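Local coordinates for paenibacillus xanthan lyase (Paenibacillus, PDB 6F2P), which probably removes terminal mannosyl groups from xanthan side chains by beta-elimination, as a calcium-binding lyase of polysaccharide lyase family 8, at residues 582-586 with 587-591; 424-427 with 428-432; 136-139 with 140-144. All coordinates share one frame; numbering follows the deposited sequence.

How the contacts relate
The three contacts are each local, and they fall in two parts of the lyase. Contact 3 comes first along the chain, at the end of helix 123-141 in the alpha-helical domain; contact 2, round the short helix 426-429, and contact 1, in the loop between strands 566-578 and 595-607, follow in the super-sandwich domain. Contacts 1 and 2 have centres about 15 Å apart and touch through L583, whose CD2 lies 3.3 Å from W427 O. Contact 3 stands apart, its centre about 34 Å from that of contact 1 and 43 Å from that of contact 2. W589 of contact 1 nevertheless reaches H288, so its loop touches the alpha-helical part of the chain.

Contact 1. Residues 582-586 with 587-591; sequences SLNSS and ASWKD
An Asx turn begins this local contact in the loop between strands 566-578 and 595-607 of the super-sandwich domain, and the chain then folds back so that N584 and S586 meet W589 and K590. The side-chain oxygen of N584 makes the turn: S586 N donates to N584 OD1 over 3.1 Å, within the carbonyl plane, and the hydroxyl of S586 gives a second bond, OG to OD1 at 2.9 Å, from a position tilted 22° out of that plane. With chi1 of N584 at -159°, CG swings away from its own nitrogen and meets W589 CB at 3.6 Å. The amide and indole planes are 44° apart, and ND2 approaches the ring obliquely. S586 OG instead sits at the ring's edge, 3.9 Å from W589 CD1.

The next turn closes on one carbonyl. K590 N reaches S586 O at 2.8 Å, almost in line with the C=O, whereas W589 N, at 3.2 Å from the same oxygen, comes from above the carbonyl plane. A weak bond also runs from W589 N to S586 OG. K590 lays CG alongside S585, 4.1 Å from its CA.

Outside the loop, N584 ND2 is bonded to E400, and W589 meets H288 edge-to-face. Both ends of the N584 amide are therefore engaged, which fixes its flip: OD1 gathers the two donors of S586 while ND2 faces a carboxylate. S586 ties the turns together, donating to N584 and accepting at its carbonyl from W589 and K590.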
loop_
_atom_site.group_PDB
_atom_site.type_symbol
_atom_site.label_atom_id
_atom_site.label_comp_id
_atom_site.label_asym_id
_atom_site.label_seq_id
_atom_site.Cartn_x
_atom_site.Cartn_y
_atom_site.Cartn_z
ATOM N N SER A 582 -28.407 -15.510 5.341
ATOM C CA SER A 582 -28.096 -14.948 4.034
ATOM C C SER A 582 -26.599 -14.671 3.895
ATOM O O SER A 582 -26.027 -14.819 2.813
ATOM C CB SER A 582 -28.875 -13.655 3.823
ATOM O OG SER A 582 -30.266 -13.885 3.921
ATOM N N LEU A 583 -25.960 -14.277 4.991
ATOM C CA LEU A 583 -24.536 -13.966 4.936
ATOM C C LEU A 583 -23.695 -15.201 5.193
ATOM O O LEU A 583 -22.611 -15.361 4.610
ATOM C CB LEU A 583 -24.163 -12.880 5.944
ATOM C CG LEU A 583 -24.656 -11.462 5.668
ATOM C CD1 LEU A 583 -26.104 -11.278 6.141
ATOM C CD2 LEU A 583 -23.730 -10.459 6.334
ATOM N N ASN A 584 -24.202 -16.073 6.063
ATOM C CA ASN A 584 -23.446 -17.240 6.502
ATOM C C ASN A 584 -24.343 -18.441 6.717
ATOM O O ASN A 584 -25.172 -18.445 7.622
ATOM C CB ASN A 584 -22.689 -16.928 7.799
ATOM C CG ASN A 584 -21.535 -17.865 8.027
ATOM O OD1 ASN A 584 -21.624 -19.054 7.730
ATOM N ND2 ASN A 584 -20.438 -17.341 8.541
ATOM N N SER A 585 -24.171 -19.463 5.892
ATOM C CA SER A 585 -24.999 -20.653 6.012
ATOM C C SER A 585 -24.138 -21.883 6.236
ATOM O O SER A 585 -24.567 -23.005 5.985
ATOM C CB SER A 585 -25.895 -20.829 4.784
ATOM O OG SER A 585 -25.137 -20.867 3.588
ATOM N N SER A 586 -22.912 -21.661 6.702
ATOM C CA SER A 586 -22.055 -22.760 7.132
ATOM C C SER A 586 -22.690 -23.427 8.343
ATOM O O SER A 586 -23.531 -22.825 9.030
ATOM C CB SER A 586 -20.653 -22.260 7.491
ATOM O OG SER A 586 -20.658 -21.588 8.741
ATOM N N ALA A 587 -22.279 -24.666 8.601
ATOM C CA ALA A 587 -22.863 -25.481 9.666
ATOM C C ALA A 587 -22.696 -24.832 11.040
ATOM O O ALA A 587 -23.601 -24.869 11.874
ATOM C CB ALA A 587 -22.255 -26.873 9.657
ATOM N N SER A 588 -21.535 -24.225 11.264
ATOM C CA SER A 588 -21.237 -23.624 12.554
ATOM C C SER A 588 -22.012 -22.343 12.790
ATOM O O SER A 588 -22.320 -22.007 13.926
ATOM C CB SER A 588 -19.740 -23.335 12.678
ATOM O OG SER A 588 -18.983 -24.520 12.542
ATOM N N TRP A 589 -22.329 -21.615 11.730
ATOM C CA TRP A 589 -22.821 -20.259 11.937
ATOM C C TRP A 589 -24.226 -19.982 11.430
ATOM O O TRP A 589 -24.761 -18.896 11.671
ATOM C CB TRP A 589 -21.839 -19.247 11.353
ATOM C CG TRP A 589 -20.576 -19.084 12.159
ATOM C CD1 TRP A 589 -19.341 -19.612 11.871
ATOM C CD2 TRP A 589 -20.422 -18.341 13.381
ATOM N NE1 TRP A 589 -18.430 -19.236 12.835
ATOM C CE2 TRP A 589 -19.064 -18.459 13.773
ATOM C CE3 TRP A 589 -21.302 -17.592 14.183
ATOM C CZ2 TRP A 589 -18.560 -17.854 14.931
ATOM C CZ3 TRP A 589 -20.809 -16.994 15.334
ATOM C CH2 TRP A 589 -19.446 -17.129 15.698
ATOM N N LYS A 590 -24.817 -20.951 10.735
ATOM C CA LYS A 590 -26.169 -20.791 10.218
ATOM C C LYS A 590 -27.119 -20.383 11.341
ATOM O O LYS A 590 -27.140 -21.013 12.400
ATOM C CB LYS A 590 -26.642 -22.083 9.561
ATOM C CG LYS A 590 -27.883 -21.929 8.702
ATOM C CD LYS A 590 -28.513 -23.289 8.406
ATOM C CE LYS A 590 -28.707 -24.085 9.693
ATOM N NZ LYS A 590 -30.007 -24.821 9.718
ATOM N N ASP A 591 -27.871 -19.309 11.103
ATOM C CA ASP A 591 -28.793 -18.723 12.080
ATOM C C ASP A 591 -29.889 -17.982 11.326
ATOM O O ASP A 591 -29.641 -16.951 10.701
ATOM C CB ASP A 591 -28.058 -17.758 13.018
ATOM C CG ASP A 591 -28.987 -17.078 14.042
ATOM O OD1 ASP A 591 -30.208 -16.917 13.803
ATOM O OD2 ASP A 591 -28.477 -16.683 15.109
#

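Contact 2. Residues 424-427 with 428-432; sequences DHFW and ATVDN
The backbone makes one short, weakly bonded helical turn at 426-429 of the super-sandwich domain, in which F426 O receives two amides: V430 N at 3.0 Å, close to straight on, and T429 N at 3.3 Å from above the carbonyl plane. T429 turns its hydroxyl back onto this turn, OG1 lying 2.8 Å from H425 O and 3.2 Å from F426 O.

The chi1 of F426, 166°, sets CG opposite its own nitrogen and brings the ring under V430. V430 stands over one face of that ring in a CH-pi contact, with CB 4.2 Å from the ring centroid and 18° off the normal. CG2 is the branch nearest CZ, at 3.9 Å; V430 also touches F599 of strand 595-607. The F426 ring stands nearly upright on the W427 indole, T-shaped, with CE2 over its centre. At the far end of that indole, N432 brings ND2 in at the edge, 3.5 Å from W427 CZ3, its amide nearly coplanar with the ring (13°). A water within reach of both W427 O and V430 O sits beside the turn.

With F426 cut back to an alanine, V430 is likely to lose the aromatic face it rests on, and the W427 indole the edge that meets it. V430 on F426 and F426 edge-on to W427 thus make an apolar cluster of CH-pi and edge-to-face contacts, while W427 NE1 is satisfied by D278 and F426 O by its two backbone amides.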
loop_
_atom_site.group_PDB
_atom_site.type_symbol
_atom_site.label_atom_id
_atom_site.label_comp_id
_atom_site.label_asym_id
_atom_site.label_seq_id
_atom_site.Cartn_x
_atom_site.Cartn_y
_atom_site.Cartn_z
ATOM N N ASP A 424 -25.070 -5.067 16.476
ATOM C CA ASP A 424 -26.513 -4.983 16.696
ATOM C C ASP A 424 -27.252 -5.358 15.398
ATOM O O ASP A 424 -28.291 -4.790 15.058
ATOM C CB ASP A 424 -26.867 -3.577 17.202
ATOM C CG ASP A 424 -28.349 -3.378 17.453
ATOM O OD1 ASP A 424 -29.019 -4.312 17.962
ATOM O OD2 ASP A 424 -28.836 -2.269 17.118
ATOM N N HIS A 425 -26.668 -6.310 14.670
ATOM C CA HIS A 425 -27.239 -6.856 13.437
ATOM C C HIS A 425 -27.211 -5.928 12.235
ATOM O O HIS A 425 -28.017 -6.092 11.317
ATOM C CB HIS A 425 -28.660 -7.380 13.658
ATOM C CG HIS A 425 -28.770 -8.315 14.816
ATOM N ND1 HIS A 425 -28.080 -9.507 14.878
ATOM C CD2 HIS A 425 -29.459 -8.217 15.980
ATOM C CE1 HIS A 425 -28.348 -10.110 16.022
ATOM N NE2 HIS A 425 -29.184 -9.348 16.706
ATOM N N PHE A 426 -26.283 -4.974 12.230
ATOM C CA PHE A 426 -26.030 -4.163 11.040
ATOM C C PHE A 426 -25.942 -5.018 9.759
ATOM O O PHE A 426 -26.673 -4.781 8.790
ATOM C CB PHE A 426 -24.751 -3.322 11.204
ATOM C CG PHE A 426 -24.256 -2.721 9.915
ATOM C CD1 PHE A 426 -24.730 -1.491 9.488
ATOM C CD2 PHE A 426 -23.340 -3.400 9.117
ATOM C CE1 PHE A 426 -24.308 -0.950 8.303
ATOM C CE2 PHE A 426 -22.908 -2.860 7.927
ATOM C CZ PHE A 426 -23.389 -1.625 7.521
ATOM N N TRP A 427 -25.066 -6.020 9.771
ATOM C CA TRP A 427 -24.769 -6.798 8.568
ATOM C C TRP A 427 -25.893 -7.691 8.053
ATOM O O TRP A 427 -25.904 -8.047 6.875
ATOM C CB TRP A 427 -23.506 -7.643 8.767
ATOM C CG TRP A 427 -22.240 -6.841 8.703
ATOM C CD1 TRP A 427 -21.404 -6.547 9.741
ATOM C CD2 TRP A 427 -21.679 -6.212 7.546
ATOM N NE1 TRP A 427 -20.346 -5.789 9.299
ATOM C CE2 TRP A 427 -20.493 -5.565 7.956
ATOM C CE3 TRP A 427 -22.060 -6.138 6.201
ATOM C CZ2 TRP A 427 -19.685 -4.855 7.071
ATOM C CZ3 TRP A 427 -21.257 -5.429 5.325
ATOM C CH2 TRP A 427 -20.079 -4.798 5.765
ATOM N N ALA A 428 -26.829 -8.058 8.923
ATOM C CA ALA A 428 -27.898 -8.971 8.521
ATOM C C ALA A 428 -29.129 -8.229 8.023
ATOM O O ALA A 428 -30.090 -8.853 7.571
ATOM C CB ALA A 428 -28.264 -9.917 9.665
ATOM N N THR A 429 -29.092 -6.900 8.098
ATOM C CA THR A 429 -30.228 -6.069 7.695
ATOM C C THR A 429 -29.900 -5.063 6.594
ATOM O O THR A 429 -30.767 -4.746 5.781
ATOM C CB THR A 429 -30.803 -5.283 8.883
ATOM O OG1 THR A 429 -29.728 -4.667 9.601
ATOM C CG2 THR A 429 -31.572 -6.198 9.824
ATOM N N VAL A 430 -28.665 -4.552 6.579
ATOM C CA VAL A 430 -28.256 -3.528 5.611
ATOM C C VAL A 430 -28.410 -4.003 4.162
ATOM O O VAL A 430 -28.307 -5.195 3.871
ATOM C CB VAL A 430 -26.791 -3.055 5.852
ATOM C CG1 VAL A 430 -25.797 -4.129 5.435
ATOM C CG2 VAL A 430 -26.503 -1.766 5.099
ATOM N N ASP A 431 -28.682 -3.074 3.253
ATOM C CA ASP A 431 -28.706 -3.412 1.840
ATOM C C ASP A 431 -27.266 -3.563 1.335
ATOM O O ASP A 431 -26.588 -2.566 1.052
ATOM C CB ASP A 431 -29.449 -2.342 1.042
ATOM C CG ASP A 431 -29.543 -2.682 -0.433
ATOM O OD1 ASP A 431 -28.953 -3.712 -0.844
ATOM O OD2 ASP A 431 -30.194 -1.914 -1.186
ATOM N N ASN A 432 -26.808 -4.808 1.219
ATOM C CA ASN A 432 -25.437 -5.088 0.792
ATOM C C ASN A 432 -25.162 -4.756 -0.670
ATOM O O ASN A 432 -24.035 -4.918 -1.145
ATOM C CB ASN A 432 -25.059 -6.546 1.075
ATOM C CG ASN A 432 -24.766 -6.793 2.536
ATOM O OD1 ASN A 432 -25.625 -7.260 3.282
ATOM N ND2 ASN A 432 -23.549 -6.469 2.959
HETATM O O HOH W 1 -28.088 -7.732 5.007
#

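Contact 3. Residues 136-139 with 140-144; sequences DIVA and LMYTE
V138 and Y142 lean obliquely against each other at the end of helix 123-141, in the alpha-helical domain, with V138 CG1 4.0 Å from Y142 CD1. The tyrosine ring turns its edge, not a face, to the backbone: V138 O lies near the ring plane, and Y142 CB is 3.3 Å from that oxygen. A chi1 of -158° carries the Y142 ring away from its own nitrogen and back along the helix beside V138. Its hydroxyl is bonded to L184 O, and R10 makes a cation-pi contact with the ring; V138 meanwhile packs on Y153 and M154 of helix 147-160.

I137 and M141 form a second oblique pair, one turn apart. The CG2 branch of I137 meets M141 CG at 4.1 Å, and the same CG is 3.3 Å from I137 O. Beyond CG the methionine bends twice, with chi2 at -69° and chi3 at -59°, and the end of the chain leads away from I137; the side chain also touches Y84 of helix 68-85.

L140 lays its side chain back over the preceding turn, CG 3.4 Å from D136 O, and packs on L17 and Y78 of helices 4-18 and 68-85. D136, at the start of this stretch, bonds through OD1 to Y13.

Two backbone bonds hold the turn beneath these side chains: L140 N to D136 O at 3.1 Å, and M141 N to I137 O at 2.9 Å. Past them the chain tightens into a 3-10 segment at 142-144, where E144 N bonds to M141 O. The chemistry is thus divided: apolar side chains pair one turn apart, and V138, L140 and M141 also touch neighbouring helices, whereas the polar ends of D136 and Y142 are tied to Y13 and L184, anchoring this helix end to other parts of the helical domain.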
loop_
_atom_site.group_PDB
_atom_site.type_symbol
_atom_site.label_atom_id
_atom_site.label_comp_id
_atom_site.label_asym_id
_atom_site.label_seq_id
_atom_site.Cartn_x
_atom_site.Cartn_y
_atom_site.Cartn_z
ATOM N N ASP A 136 -6.712 -29.199 28.175
ATOM C CA ASP A 136 -7.319 -28.319 29.156
ATOM C C ASP A 136 -7.990 -29.105 30.279
ATOM O O ASP A 136 -7.826 -28.774 31.453
ATOM C CB ASP A 136 -8.296 -27.361 28.475
ATOM C CG ASP A 136 -7.592 -26.366 27.569
ATOM O OD1 ASP A 136 -6.340 -26.398 27.505
ATOM O OD2 ASP A 136 -8.285 -25.546 26.935
ATOM N N ILE A 137 -8.729 -30.151 29.915
ATOM C CA ILE A 137 -9.340 -31.029 30.895
ATOM C C ILE A 137 -8.284 -31.569 31.843
ATOM O O ILE A 137 -8.394 -31.405 33.061
ATOM C CB ILE A 137 -10.051 -32.212 30.230
ATOM C CG1 ILE A 137 -11.231 -31.710 29.401
ATOM C CG2 ILE A 137 -10.520 -33.226 31.288
ATOM C CD1 ILE A 137 -11.756 -32.733 28.432
ATOM N N VAL A 138 -7.258 -32.194 31.275
ATOM C CA VAL A 138 -6.174 -32.759 32.065
ATOM C C VAL A 138 -5.511 -31.709 32.959
ATOM O O VAL A 138 -5.107 -32.011 34.079
ATOM C CB VAL A 138 -5.129 -33.438 31.170
ATOM C CG1 VAL A 138 -3.927 -33.891 31.990
ATOM C CG2 VAL A 138 -5.760 -34.624 30.443
ATOM N N ALA A 139 -5.417 -30.475 32.485
ATOM C CA ALA A 139 -4.820 -29.425 33.304
ATOM C C ALA A 139 -5.639 -29.213 34.574
ATOM O O ALA A 139 -5.097 -29.156 35.680
ATOM C CB ALA A 139 -4.686 -28.127 32.512
ATOM N N LEU A 140 -6.953 -29.124 34.412
ATOM C CA LEU A 140 -7.844 -28.902 35.541
ATOM C C LEU A 140 -7.904 -30.105 36.481
ATOM O O LEU A 140 -7.950 -29.948 37.697
ATOM C CB LEU A 140 -9.252 -28.584 35.037
ATOM C CG LEU A 140 -9.404 -27.341 34.165
ATOM C CD1 LEU A 140 -10.813 -27.249 33.616
ATOM C CD2 LEU A 140 -9.051 -26.083 34.954
ATOM N N MET A 141 -7.903 -31.305 35.909
ATOM C CA MET A 141 -8.228 -32.513 36.653
ATOM C C MET A 141 -6.990 -33.289 37.107
ATOM O O MET A 141 -7.102 -34.371 37.700
ATOM C CB MET A 141 -9.101 -33.415 35.784
ATOM C CG MET A 141 -10.408 -32.787 35.334
ATOM S SD MET A 141 -11.571 -32.543 36.689
ATOM C CE MET A 141 -11.738 -34.238 37.264
ATOM N N TYR A 142 -5.820 -32.721 36.832
ATOM C CA TYR A 142 -4.529 -33.373 37.039
ATOM C C TYR A 142 -4.370 -34.119 38.372
ATOM O O TYR A 142 -4.037 -35.307 38.403
ATOM C CB TYR A 142 -3.423 -32.329 36.902
ATOM C CG TYR A 142 -2.071 -32.903 36.573
ATOM C CD1 TYR A 142 -1.737 -33.226 35.267
ATOM C CD2 TYR A 142 -1.120 -33.109 37.564
ATOM C CE1 TYR A 142 -0.490 -33.749 34.953
ATOM C CE2 TYR A 142 0.132 -33.633 37.260
ATOM C CZ TYR A 142 0.439 -33.952 35.954
ATOM O OH TYR A 142 1.680 -34.470 35.645
ATOM N N THR A 143 -4.608 -33.409 39.468
ATOM C CA THR A 143 -4.446 -33.969 40.803
ATOM C C THR A 143 -5.456 -35.078 41.130
ATOM O O THR A 143 -5.291 -35.814 42.110
ATOM C CB THR A 143 -4.573 -32.870 41.858
ATOM O OG1 THR A 143 -5.857 -32.250 41.737
ATOM C CG2 THR A 143 -3.504 -31.824 41.652
ATOM N N GLU A 144 -6.501 -35.190 40.314
ATOM C CA GLU A 144 -7.529 -36.193 40.532
ATOM C C GLU A 144 -7.312 -37.398 39.639
ATOM O O GLU A 144 -8.125 -38.322 39.628
ATOM C CB GLU A 144 -8.908 -35.600 40.256
ATOM C CG GLU A 144 -9.193 -34.335 41.045
ATOM C CD GLU A 144 -9.453 -34.615 42.508
ATOM O OE1 GLU A 144 -9.741 -35.785 42.859
ATOM O OE2 GLU A 144 -9.373 -33.663 43.311
#